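Local coordinates for protein unsaturated glucuronyl hydrolase (Streptococcus agalactiae, PDB 2ZZR) that hydrolyses unsaturated disaccharides of chondroitin, hyaluronan and heparin, releasing the unsaturated uronic acid from the sugar it is linked to, at residues Arg16-Arg21 against Asp327-Lys332; Leu77-Glu82 against Gly378-Leu383; Thr124-Tyr127 against Gly131-Lys134; Ile173-Asn178 against Val199-Ala204; Phe294-Gly297 against Pro301-Thr304. All blocks are in the same frame, centred on the assembly; numbering follows the deposited sequence.

Interaction 1. Residues Arg16-Arg21 against Asp327-Lys332; sequences RFLNSR and DKETYK. With SO4 (sulfate ion), chain D.
L18 and T330 form the close-packed part of this contact, where the short helix 15-18 lies against the first turn of helix 328-346. The L18 side chain runs across both T330 and E329 at about a right angle. Its two methyls divide the work: CD2 sits 3.7 Å from E329 CG and 3.8 Å from T330 CA, while CD1 touches T330 OG1 at 3.8 Å. One residue earlier, F17 is buried, and its ring carbon CD2 meets the T330 methyl CG2 obliquely at 4.1 Å; CG of R16 lies over one face of the same ring. No hydrogen bond links the segments, so apolar contact joins them. The looser side belongs to E329, an exposed residue that meets L18 through CG, and to R16, which turns from the seam toward a sulfate ion, probably from the crystallisation liquor. The R16 chain bends at its third torsion (-67°), bringing the guanidinium edge up to sulfate O2, which accepts from NE and NH2, both at 2.8 Å. R16 also reaches the backbone oxygens of L279 and L282, and K286 is a further sulfate ligand. It lies at the periphery of the family 88 (alpha/alpha)6 barrel, far from the substrate site.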
# COMPACT_ATOMS: atom_id res chain seq x y z
N ARG A 16 -23.04 -0.33 12.19
CA ARG A 16 -22.29 -1.53 11.81
C ARG A 16 -20.82 -1.43 12.23
O ARG A 16 -20.16 -2.45 12.47
CB ARG A 16 -22.42 -1.82 10.30
CG ARG A 16 -21.67 -0.87 9.37
CD ARG A 16 -22.14 -0.98 7.92
NE ARG A 16 -21.79 -2.28 7.34
CZ ARG A 16 -21.04 -2.46 6.26
NH1 ARG A 16 -20.55 -1.43 5.58
NH2 ARG A 16 -20.78 -3.70 5.84
N PHE A 17 -20.32 -0.20 12.34
CA PHE A 17 -18.97 0.07 12.82
C PHE A 17 -18.97 0.56 14.27
O PHE A 17 -18.22 0.06 15.11
CB PHE A 17 -18.27 1.11 11.92
CG PHE A 17 -18.24 0.72 10.46
CD1 PHE A 17 -17.52 -0.39 10.03
CD2 PHE A 17 -18.90 1.49 9.51
CE1 PHE A 17 -17.47 -0.74 8.68
CE2 PHE A 17 -18.86 1.15 8.15
CZ PHE A 17 -18.15 0.03 7.74
N LEU A 18 -19.83 1.54 14.57
CA LEU A 18 -19.86 2.19 15.88
C LEU A 18 -20.20 1.27 17.05
O LEU A 18 -19.75 1.51 18.17
CB LEU A 18 -20.81 3.40 15.85
CG LEU A 18 -20.38 4.63 15.04
CD1 LEU A 18 -21.54 5.58 14.86
CD2 LEU A 18 -19.19 5.35 15.68
N ASN A 19 -20.97 0.21 16.79
CA ASN A 19 -21.35 -0.76 17.83
C ASN A 19 -20.26 -1.77 18.19
O ASN A 19 -20.46 -2.62 19.06
CB ASN A 19 -22.62 -1.52 17.42
CG ASN A 19 -23.87 -0.68 17.51
OD1 ASN A 19 -23.84 0.49 17.91
ND2 ASN A 19 -25.00 -1.27 17.12
N SER A 20 -19.11 -1.68 17.52
CA SER A 20 -18.02 -2.64 17.72
C SER A 20 -17.16 -2.37 18.95
O SER A 20 -17.11 -1.24 19.46
CB SER A 20 -17.12 -2.69 16.49
OG SER A 20 -17.83 -3.16 15.37
N ARG A 21 -16.47 -3.41 19.41
CA ARG A 21 -15.50 -3.30 20.49
C ARG A 21 -14.17 -2.84 19.93
O ARG A 21 -13.67 -3.42 18.96
CB ARG A 21 -15.29 -4.66 21.18
CG ARG A 21 -16.50 -5.22 21.92
CD ARG A 21 -16.39 -6.74 22.02
NE ARG A 21 -16.54 -7.35 20.70
CZ ARG A 21 -15.85 -8.40 20.26
NH1 ARG A 21 -16.07 -8.86 19.04
NH2 ARG A 21 -14.94 -8.99 21.03
N ASP A 327 -17.88 12.15 10.90
CA ASP A 327 -17.57 10.75 10.62
C ASP A 327 -16.26 10.26 11.22
O ASP A 327 -15.91 9.09 11.08
CB ASP A 327 -17.56 10.50 9.11
CG ASP A 327 -18.96 10.51 8.50
OD1 ASP A 327 -19.94 10.25 9.23
OD2 ASP A 327 -19.06 10.78 7.30
N LYS A 328 -15.54 11.15 11.92
CA LYS A 328 -14.25 10.77 12.49
C LYS A 328 -14.35 9.57 13.41
O LYS A 328 -13.58 8.62 13.29
CB LYS A 328 -13.57 11.94 13.22
CG LYS A 328 -12.16 11.59 13.68
CD LYS A 328 -11.41 12.77 14.27
CE LYS A 328 -9.96 12.39 14.54
NZ LYS A 328 -9.14 13.57 14.99
N GLU A 329 -15.32 9.60 14.33
CA GLU A 329 -15.50 8.48 15.24
C GLU A 329 -15.90 7.20 14.49
O GLU A 329 -15.42 6.10 14.82
CB GLU A 329 -16.53 8.81 16.32
CG GLU A 329 -16.76 7.65 17.25
CD GLU A 329 -17.33 8.06 18.57
OE1 GLU A 329 -18.54 8.35 18.62
OE2 GLU A 329 -16.56 8.08 19.56
N THR A 330 -16.76 7.34 13.49
CA THR A 330 -17.12 6.20 12.63
C THR A 330 -15.87 5.57 11.98
O THR A 330 -15.72 4.35 12.01
CB THR A 330 -18.15 6.59 11.56
OG1 THR A 330 -19.29 7.16 12.21
CG2 THR A 330 -18.61 5.36 10.77
N TYR A 331 -14.98 6.40 11.43
CA TYR A 331 -13.73 5.90 10.84
C TYR A 331 -12.88 5.15 11.86
O TYR A 331 -12.33 4.09 11.55
CB TYR A 331 -12.91 7.03 10.21
CG TYR A 331 -13.49 7.65 8.95
CD1 TYR A 331 -13.54 9.04 8.82
CD2 TYR A 331 -13.96 6.87 7.89
CE1 TYR A 331 -14.04 9.64 7.66
CE2 TYR A 331 -14.47 7.47 6.72
CZ TYR A 331 -14.51 8.85 6.62
OH TYR A 331 -15.02 9.46 5.50
N LYS A 332 -12.76 5.70 13.07
CA LYS A 332 -11.99 5.04 14.12
C LYS A 332 -12.54 3.64 14.40
O LYS A 332 -11.80 2.66 14.46
CB LYS A 332 -11.98 5.87 15.41
CG LYS A 332 -11.20 5.23 16.55
CD LYS A 332 -11.73 5.71 17.90
CE LYS A 332 -11.08 4.97 19.06
NZ LYS A 332 -9.69 5.43 19.31
S SO4 D . -23.41 -5.38 8.34
O1 SO4 D . -24.26 -4.19 8.42
O2 SO4 D . -22.05 -5.01 7.96
O3 SO4 D . -23.37 -6.05 9.64
O4 SO4 D . -23.95 -6.29 7.33

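Interaction 2. Residues Leu77-Glu82 against Gly378-Leu383; sequences LWLAYE and GDYYYL
L79 packs against Y380 and L383, and the contact between the two helices is entirely apolar. The L79 methyl CD1 approaches Y380 CE2 at 3.5 Å, obliquely to the ring, with the two side chains crossing at about a right angle. Y380 can be reached there because its CG stands anti to the backbone N (chi1 173°), which swings the ring toward the neighbouring helix although the CB itself does not point that way. Aliphatic contacts between L79 and L383 form the second group: L79 CB lies 3.8 Å from L383 CD2, and L79 CD1 lies 3.9 Å from L383 CG. L79 thus fits between a tyrosine and a leucine one helical turn apart. A80 adds a marginal touch, its backbone N being 4.4 Å from L383 CD2.

The helices run nearly in the same direction, their local axes 10.3 Å apart at closest approach and inclined by 22°. Such side-by-side helices belong to the alpha barrel of glycoside hydrolase family 88, and here residues near the start of the barrel meet its last long helix, 376-390.

A polar group lies at the margin: the Y380 hydroxyl is hydrogen-bonded to E384, a turn further on, and the Y380 side chain is about 8 Å from that of the probable substrate-binding residue W250. Helix 25-46 borders the seam, with L36 touching A80 and L39 touching L383.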
# COMPACT_ATOMS: atom_id res chain seq x y z
N LEU A 77 10.26 -7.52 8.41
CA LEU A 77 11.40 -7.68 9.33
C LEU A 77 11.65 -6.43 10.18
O LEU A 77 11.86 -6.54 11.39
CB LEU A 77 12.67 -8.07 8.57
CG LEU A 77 12.58 -9.34 7.72
CD1 LEU A 77 13.92 -9.62 7.04
CD2 LEU A 77 12.10 -10.55 8.52
N TRP A 78 11.63 -5.25 9.55
CA TRP A 78 11.85 -4.00 10.28
C TRP A 78 10.73 -3.71 11.27
O TRP A 78 10.98 -3.25 12.39
CB TRP A 78 12.04 -2.80 9.34
CG TRP A 78 13.35 -2.74 8.63
CD1 TRP A 78 13.55 -2.61 7.28
CD2 TRP A 78 14.66 -2.81 9.21
NE1 TRP A 78 14.89 -2.58 6.99
CE2 TRP A 78 15.60 -2.72 8.15
CE3 TRP A 78 15.14 -2.96 10.53
CZ2 TRP A 78 16.98 -2.77 8.37
CZ3 TRP A 78 16.51 -3.01 10.74
CH2 TRP A 78 17.42 -2.90 9.67
N LEU A 79 9.49 -4.00 10.88
CA LEU A 79 8.36 -3.82 11.79
C LEU A 79 8.50 -4.71 13.02
O LEU A 79 8.30 -4.26 14.15
CB LEU A 79 7.04 -4.12 11.10
CG LEU A 79 6.62 -3.05 10.09
CD1 LEU A 79 5.40 -3.56 9.35
CD2 LEU A 79 6.31 -1.71 10.79
N ALA A 80 8.87 -5.97 12.78
CA ALA A 80 9.13 -6.93 13.86
C ALA A 80 10.26 -6.43 14.75
O ALA A 80 10.18 -6.53 15.99
CB ALA A 80 9.46 -8.30 13.27
N TYR A 81 11.31 -5.89 14.13
CA TYR A 81 12.46 -5.35 14.84
C TYR A 81 12.09 -4.18 15.75
O TYR A 81 12.62 -4.05 16.85
CB TYR A 81 13.56 -4.93 13.85
CG TYR A 81 14.76 -4.29 14.51
CD1 TYR A 81 15.02 -2.93 14.37
CD2 TYR A 81 15.64 -5.06 15.29
CE1 TYR A 81 16.12 -2.34 14.99
CE2 TYR A 81 16.74 -4.48 15.90
CZ TYR A 81 16.97 -3.13 15.75
OH TYR A 81 18.06 -2.55 16.36
N GLU A 82 11.18 -3.32 15.29
CA GLU A 82 10.68 -2.24 16.13
C GLU A 82 9.94 -2.77 17.34
O GLU A 82 9.96 -2.15 18.41
CB GLU A 82 9.76 -1.32 15.33
CG GLU A 82 10.49 -0.57 14.24
CD GLU A 82 9.74 0.66 13.82
OE1 GLU A 82 9.54 0.84 12.60
OE2 GLU A 82 9.37 1.45 14.70
N GLY A 378 0.09 -7.69 1.46
CA GLY A 378 -0.98 -7.91 2.44
C GLY A 378 -0.40 -8.24 3.80
O GLY A 378 -0.86 -7.72 4.82
N ASP A 379 0.62 -9.10 3.82
CA ASP A 379 1.34 -9.41 5.06
C ASP A 379 1.94 -8.15 5.66
O ASP A 379 1.79 -7.88 6.86
CB ASP A 379 2.46 -10.41 4.80
CG ASP A 379 1.96 -11.82 4.59
OD1 ASP A 379 0.73 -12.05 4.59
OD2 ASP A 379 2.82 -12.72 4.42
N TYR A 380 2.61 -7.37 4.81
CA TYR A 380 3.26 -6.15 5.24
C TYR A 380 2.26 -5.14 5.84
O TYR A 380 2.48 -4.64 6.95
CB TYR A 380 4.10 -5.48 4.12
CG TYR A 380 4.57 -4.15 4.63
CD1 TYR A 380 3.83 -2.99 4.37
CD2 TYR A 380 5.67 -4.05 5.48
CE1 TYR A 380 4.20 -1.77 4.90
CE2 TYR A 380 6.06 -2.82 6.02
CZ TYR A 380 5.31 -1.69 5.72
OH TYR A 380 5.64 -0.47 6.24
N TYR A 381 1.18 -4.84 5.11
CA TYR A 381 0.23 -3.82 5.59
C TYR A 381 -0.58 -4.29 6.80
O TYR A 381 -0.96 -3.47 7.65
CB TYR A 381 -0.66 -3.30 4.45
CG TYR A 381 0.11 -2.48 3.44
CD1 TYR A 381 0.70 -1.27 3.81
CD2 TYR A 381 0.25 -2.91 2.12
CE1 TYR A 381 1.43 -0.51 2.90
CE2 TYR A 381 0.97 -2.16 1.20
CZ TYR A 381 1.55 -0.96 1.59
OH TYR A 381 2.26 -0.23 0.68
N TYR A 382 -0.81 -5.59 6.90
CA TYR A 382 -1.43 -6.16 8.09
C TYR A 382 -0.54 -5.91 9.31
O TYR A 382 -1.00 -5.37 10.33
CB TYR A 382 -1.69 -7.66 7.89
CG TYR A 382 -2.09 -8.41 9.14
CD1 TYR A 382 -3.29 -8.13 9.80
CD2 TYR A 382 -1.28 -9.43 9.65
CE1 TYR A 382 -3.66 -8.83 10.94
CE2 TYR A 382 -1.64 -10.14 10.79
CZ TYR A 382 -2.83 -9.83 11.43
OH TYR A 382 -3.20 -10.52 12.56
N LEU A 383 0.73 -6.27 9.21
CA LEU A 383 1.67 -6.02 10.31
C LEU A 383 1.88 -4.52 10.56
O LEU A 383 1.99 -4.10 11.71
CB LEU A 383 3.00 -6.74 10.07
CG LEU A 383 4.04 -6.71 11.20
CD1 LEU A 383 3.44 -7.25 12.50
CD2 LEU A 383 5.27 -7.51 10.79

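Interaction 3. Residues Thr124-Tyr127 against Gly131-Lys134; sequences TAEY and GDVK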
# COMPACT_ATOMS: atom_id res chain seq x y z
N THR A 124 14.54 2.99 3.26
CA THR A 124 14.12 4.18 4.01
C THR A 124 13.74 3.77 5.44
O THR A 124 14.04 4.50 6.39
CB THR A 124 12.98 4.94 3.31
OG1 THR A 124 13.29 5.07 1.92
CG2 THR A 124 12.83 6.33 3.91
N ALA A 125 13.12 2.60 5.57
CA ALA A 125 12.80 2.03 6.88
C ALA A 125 14.02 1.99 7.79
O ALA A 125 13.96 2.49 8.93
CB ALA A 125 12.22 0.64 6.73
N GLU A 126 15.13 1.41 7.31
CA GLU A 126 16.32 1.36 8.15
C GLU A 126 16.82 2.75 8.50
O GLU A 126 17.21 3.00 9.64
CB GLU A 126 17.46 0.52 7.56
CG GLU A 126 18.58 0.40 8.61
CD GLU A 126 19.68 -0.58 8.26
OE1 GLU A 126 20.33 -1.07 9.21
OE2 GLU A 126 19.91 -0.84 7.06
N TYR A 127 16.81 3.66 7.52
CA TYR A 127 17.23 5.03 7.77
C TYR A 127 16.43 5.68 8.91
O TYR A 127 17.02 6.35 9.76
CB TYR A 127 17.18 5.89 6.51
CG TYR A 127 17.74 7.28 6.76
CD1 TYR A 127 16.90 8.39 6.84
CD2 TYR A 127 19.11 7.47 6.95
CE1 TYR A 127 17.41 9.66 7.07
CE2 TYR A 127 19.64 8.74 7.19
CZ TYR A 127 18.78 9.83 7.26
OH TYR A 127 19.28 11.09 7.50
N GLY A 131 19.40 5.44 11.00
CA GLY A 131 20.16 6.40 10.19
C GLY A 131 21.25 5.81 9.31
O GLY A 131 22.15 6.54 8.87
N ASP A 132 21.17 4.51 9.02
CA ASP A 132 22.19 3.84 8.20
C ASP A 132 22.45 4.57 6.88
O ASP A 132 21.52 4.82 6.10
CB ASP A 132 21.82 2.37 7.95
CG ASP A 132 22.91 1.61 7.23
OD1 ASP A 132 23.80 1.05 7.92
OD2 ASP A 132 22.91 1.59 5.97
N VAL A 133 23.71 4.92 6.64
CA VAL A 133 24.07 5.75 5.48
C VAL A 133 23.96 5.03 4.13
O VAL A 133 23.73 5.67 3.11
CB VAL A 133 25.47 6.40 5.63
CG1 VAL A 133 25.47 7.37 6.82
CG2 VAL A 133 26.56 5.35 5.77
N LYS A 134 24.13 3.71 4.13
CA LYS A 134 23.96 2.92 2.90
C LYS A 134 22.48 2.77 2.56
O LYS A 134 22.10 2.74 1.39
CB LYS A 134 24.64 1.56 3.00
CG LYS A 134 26.17 1.64 2.92
CD LYS A 134 26.81 0.26 2.78
CE LYS A 134 28.32 0.37 2.58
NZ LYS A 134 28.68 0.76 1.19
O HOH W 1 23.03 -0.84 9.72
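E126 and D132 lay their carboxylates one over the other, the planes only 7° apart, across the turn that joins two helices. E126 is extended, with CG anti to its backbone N (chi1 -173°), and this carries its CD to within 3.7 Å of D132 CB. Two acidic oxygens, E126 OE2 and D132 OD2, come as near as 4.0 Å. Their likely repulsion is probably eased by a water that donates to E126 OE1 at 2.8 Å and to D132 OD1 at 2.7 Å, and by H94, hydrogen-bonded to E126 OE2. D132 also has a chi1 near 180°, which turns its carboxylate back over the start of the next helix: as N-cap it accepts from A135 N and, weakly, from K134 N. The Y127 ring swings out beside the turn, its CD2 3.6 Å from G131 CA, while its edge faces D132 O. At the backbone, G131 N donates to Y127 O at 2.8 Å, and G131 then leaves helical geometry with positive phi. The turn links helix 115-130 to helix 133-147; helix 87-105 borders E126 and D132, and Q188 of helix 180-189 touches Y127.

Interaction 4. Residues Ile173-Asn178 against Val199-Ala204; sequences IDCLLN and VNHFYA
H201 NE2 meets a water at 2.8 Å, and the same water donates a weak bond to I173 O, bridging the two segments. Beside it, C175 packs obliquely against the imidazole: CB is 3.3 Å from H201 NE2, and SG lies 3.9 Å from the ring centroid, 35° off the ring normal, an oblique sulfur-aromatic contact. The sulfur reaches the ring because it is anti to the backbone N (chi1 -160°). The other end of the imidazole is held by I157, whose backbone N is hydrogen-bonded to H201 ND1, so both ring nitrogens have partners. Next to this pair L176 CD2 touches F202 CD1 at 3.8 Å, the two side chains passing obliquely. Within 173-178, D174 O takes hydrogen bonds from L177 N and, at 3.1 Å, from N178 ND2, which arrive from opposite faces of the carbonyl plane. That grip probably helps to fix the backbone of D174, the probable proton donor, whose carboxylate is hydrogen-bonded to H113 and lies close to D114, the probable nucleophile. The short, weakly bonded helical turn at about 175-178 follows strand 170-172 and rests on helix 192-209, with strand 156-157 beside C175 and H201, and helix 245-262 touching D174, L177 and F202.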
# COMPACT_ATOMS: atom_id res chain seq x y z
N ILE A 173 -2.71 3.71 -10.34
CA ILE A 173 -3.09 4.31 -9.06
C ILE A 173 -2.13 3.97 -7.91
O ILE A 173 -1.96 4.76 -6.97
CB ILE A 173 -4.56 3.97 -8.66
CG1 ILE A 173 -5.01 4.85 -7.49
CG2 ILE A 173 -4.73 2.46 -8.40
CD1 ILE A 173 -6.50 4.84 -7.22
N ASP A 174 -1.49 2.80 -7.99
CA ASP A 174 -0.55 2.41 -6.92
C ASP A 174 0.68 3.32 -6.86
O ASP A 174 1.42 3.30 -5.87
CB ASP A 174 -0.19 0.92 -6.99
CG ASP A 174 0.69 0.56 -8.17
OD1 ASP A 174 1.14 -0.60 -8.21
OD2 ASP A 174 0.94 1.40 -9.07
N CYS A 175 0.90 4.13 -7.89
CA CYS A 175 2.01 5.07 -7.89
C CYS A 175 1.86 6.12 -6.78
O CYS A 175 2.84 6.75 -6.38
CB CYS A 175 2.22 5.72 -9.26
SG CYS A 175 3.87 6.43 -9.46
N LEU A 176 0.64 6.30 -6.28
CA LEU A 176 0.39 7.16 -5.12
C LEU A 176 1.25 6.76 -3.91
O LEU A 176 1.66 7.62 -3.13
CB LEU A 176 -1.09 7.16 -4.74
CG LEU A 176 -2.05 7.90 -5.69
CD1 LEU A 176 -3.46 7.82 -5.15
CD2 LEU A 176 -1.64 9.36 -5.87
N LEU A 177 1.50 5.46 -3.76
CA LEU A 177 2.35 4.97 -2.66
C LEU A 177 3.83 5.17 -2.96
O LEU A 177 4.66 5.21 -2.03
CB LEU A 177 2.09 3.49 -2.38
CG LEU A 177 0.98 3.06 -1.41
CD1 LEU A 177 1.42 3.26 0.04
CD2 LEU A 177 -0.36 3.74 -1.71
N ASN A 178 4.17 5.27 -4.24
CA ASN A 178 5.56 5.35 -4.68
C ASN A 178 6.14 6.77 -4.71
O ASN A 178 7.35 6.95 -4.69
CB ASN A 178 5.72 4.63 -6.02
CG ASN A 178 5.60 3.13 -5.87
OD1 ASN A 178 6.57 2.45 -5.56
ND2 ASN A 178 4.39 2.60 -6.05
N VAL A 199 4.07 16.19 -6.33
CA VAL A 199 2.85 16.99 -6.28
C VAL A 199 2.09 16.91 -7.61
O VAL A 199 0.87 16.67 -7.60
CB VAL A 199 3.17 18.45 -5.90
CG1 VAL A 199 1.95 19.34 -6.08
CG2 VAL A 199 3.67 18.51 -4.46
N ASN A 200 2.80 17.11 -8.72
CA ASN A 200 2.18 17.04 -10.05
C ASN A 200 1.55 15.68 -10.28
O ASN A 200 0.41 15.60 -10.76
CB ASN A 200 3.20 17.31 -11.16
CG ASN A 200 3.60 18.77 -11.24
OD1 ASN A 200 3.03 19.62 -10.55
ND2 ASN A 200 4.59 19.07 -12.08
N HIS A 201 2.29 14.63 -9.93
CA HIS A 201 1.77 13.27 -10.06
C HIS A 201 0.54 13.06 -9.20
O HIS A 201 -0.42 12.43 -9.63
CB HIS A 201 2.82 12.21 -9.71
CG HIS A 201 2.29 10.82 -9.85
ND1 HIS A 201 2.41 10.10 -11.02
CD2 HIS A 201 1.57 10.04 -9.01
CE1 HIS A 201 1.81 8.93 -10.88
NE2 HIS A 201 1.30 8.87 -9.66
N PHE A 202 0.56 13.60 -7.98
CA PHE A 202 -0.60 13.47 -7.13
C PHE A 202 -1.86 14.05 -7.80
O PHE A 202 -2.88 13.38 -7.87
CB PHE A 202 -0.43 14.09 -5.73
CG PHE A 202 -1.67 13.94 -4.91
CD1 PHE A 202 -1.91 12.77 -4.20
CD2 PHE A 202 -2.67 14.92 -4.96
CE1 PHE A 202 -3.10 12.58 -3.50
CE2 PHE A 202 -3.86 14.75 -4.26
CZ PHE A 202 -4.08 13.57 -3.53
N TYR A 203 -1.77 15.28 -8.28
CA TYR A 203 -2.94 15.93 -8.88
C TYR A 203 -3.39 15.28 -10.18
O TYR A 203 -4.57 15.19 -10.43
CB TYR A 203 -2.73 17.44 -9.04
CG TYR A 203 -2.78 18.18 -7.72
CD1 TYR A 203 -1.65 18.82 -7.22
CD2 TYR A 203 -3.95 18.20 -6.96
CE1 TYR A 203 -1.69 19.50 -6.01
CE2 TYR A 203 -4.00 18.87 -5.73
CZ TYR A 203 -2.86 19.52 -5.27
OH TYR A 203 -2.90 20.19 -4.06
N ALA A 204 -2.43 14.82 -10.98
CA ALA A 204 -2.76 14.06 -12.20
C ALA A 204 -3.57 12.81 -11.84
O ALA A 204 -4.54 12.46 -12.52
CB ALA A 204 -1.49 13.70 -12.96
O HOH W 2 -0.93 7.26 -9.06

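Interaction 5. Residues Phe294-Gly297 against Pro301-Thr304; sequences FTDG and PRDT. With SO4 (sulfate ion), chain C.
R302 reaches back across the loop toward D296. Its CB points away from segment 294-297, and the chain then bends at CG (chi2 -52°) before running straight through CD to NE, which turns the guanidinium round to the acid. There NH1 pairs with D285 in a salt bridge outside the two segments, while NH2 approaches D296 OD2 at 3.8 Å. This second salt bridge is long: the oxygen stands well out of the guanidinium plane, the carboxylate and guanidinium planes lie 73° apart, and no N-H is aimed at it. A water makes the closer link, donating to D296 OD2 at 2.6 Å and accepting from R302 NH2 at 3.1 Å. The other carboxylate oxygen, D296 OD1, accepts from the backbone N of E284. Next along, G297 N donates to O1 of a sulfate ion at 2.9 Å, a bond with an N-H...O angle of 157°; Y289 and G299 also hold this anion, probably from the crystallisation liquor. R302 is followed by D303, which caps helix 304-318 and forms a salt bridge with R246, a probable substrate-binding residue. The contact belongs to the surface connection between helices 265-280 and 304-318 of the alpha barrel, leading toward its substrate site.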
# COMPACT_ATOMS: atom_id res chain seq x y z
N PHE A 294 -18.85 -7.68 -5.29
CA PHE A 294 -19.23 -8.88 -4.57
C PHE A 294 -19.38 -8.65 -3.08
O PHE A 294 -18.62 -7.90 -2.47
CB PHE A 294 -18.22 -10.01 -4.81
CG PHE A 294 -18.00 -10.33 -6.27
CD1 PHE A 294 -19.07 -10.76 -7.06
CD2 PHE A 294 -16.74 -10.22 -6.84
CE1 PHE A 294 -18.87 -11.06 -8.41
CE2 PHE A 294 -16.53 -10.52 -8.18
CZ PHE A 294 -17.60 -10.94 -8.97
N THR A 295 -20.38 -9.30 -2.50
CA THR A 295 -20.58 -9.30 -1.07
C THR A 295 -20.93 -10.72 -0.60
O THR A 295 -20.71 -11.68 -1.35
CB THR A 295 -21.64 -8.23 -0.63
OG1 THR A 295 -21.66 -8.13 0.80
CG2 THR A 295 -23.04 -8.59 -1.16
N ASP A 296 -21.43 -10.85 0.62
CA ASP A 296 -21.79 -12.15 1.19
C ASP A 296 -22.69 -12.96 0.26
O ASP A 296 -23.65 -12.43 -0.30
CB ASP A 296 -22.46 -11.96 2.55
CG ASP A 296 -21.57 -11.22 3.54
OD1 ASP A 296 -21.90 -10.07 3.88
OD2 ASP A 296 -20.54 -11.80 3.94
N GLY A 297 -22.36 -14.24 0.09
CA GLY A 297 -23.16 -15.14 -0.75
C GLY A 297 -22.65 -15.31 -2.17
O GLY A 297 -23.09 -16.23 -2.87
N PRO A 301 -13.62 -15.00 -3.81
CA PRO A 301 -12.62 -14.89 -2.75
C PRO A 301 -12.50 -13.46 -2.21
O PRO A 301 -12.86 -12.50 -2.90
CB PRO A 301 -11.32 -15.31 -3.45
CG PRO A 301 -11.54 -14.98 -4.87
CD PRO A 301 -13.00 -15.17 -5.14
N ARG A 302 -12.01 -13.33 -0.98
CA ARG A 302 -11.74 -12.02 -0.42
C ARG A 302 -10.40 -11.53 -0.95
O ARG A 302 -9.62 -12.31 -1.51
CB ARG A 302 -11.67 -12.08 1.11
CG ARG A 302 -12.85 -12.76 1.79
CD ARG A 302 -14.18 -12.18 1.33
NE ARG A 302 -15.31 -12.77 2.04
CZ ARG A 302 -15.85 -12.28 3.16
NH1 ARG A 302 -15.38 -11.16 3.70
NH2 ARG A 302 -16.87 -12.91 3.72
N ASP A 303 -10.16 -10.23 -0.82
CA ASP A 303 -8.80 -9.72 -0.91
C ASP A 303 -8.47 -8.99 0.38
O ASP A 303 -8.73 -7.79 0.51
CB ASP A 303 -8.58 -8.80 -2.11
CG ASP A 303 -7.14 -8.29 -2.19
OD1 ASP A 303 -6.92 -7.23 -2.79
OD2 ASP A 303 -6.24 -8.94 -1.61
N THR A 304 -7.90 -9.74 1.33
CA THR A 304 -7.54 -9.19 2.63
C THR A 304 -6.48 -8.09 2.52
O THR A 304 -6.43 -7.20 3.37
CB THR A 304 -7.03 -10.28 3.58
OG1 THR A 304 -5.99 -11.02 2.93
CG2 THR A 304 -8.15 -11.23 3.97
S SO4 C . -19.46 -16.49 0.45
O1 SO4 C . -20.40 -15.90 1.39
O2 SO4 C . -19.03 -15.48 -0.52
O3 SO4 C . -18.29 -16.99 1.15
O4 SO4 C . -20.11 -17.58 -0.27
O HOH W 3 -18.71 -11.40 5.69

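Interactions 3, 4 and 5 follow one another along the chain, all within the family 88 range. Interactions 1 and 2 span them and cross each other, each bringing an early helix against a late one. Interaction 3 touches interaction 2 through W78 of helix 70-84, which packs on A125 and E126 of helix 115-130; their centres are 17 Å apart. Interaction 4, centred about 24 Å from interaction 2, meets it where Y381 touches L177. Interactions 1 and 5 do not touch, although their nearest atoms are about 7 Å apart. The contacts are thus spread through one alpha barrel, with interaction 4 holding the probable proton donor and interaction 1 lying far from it.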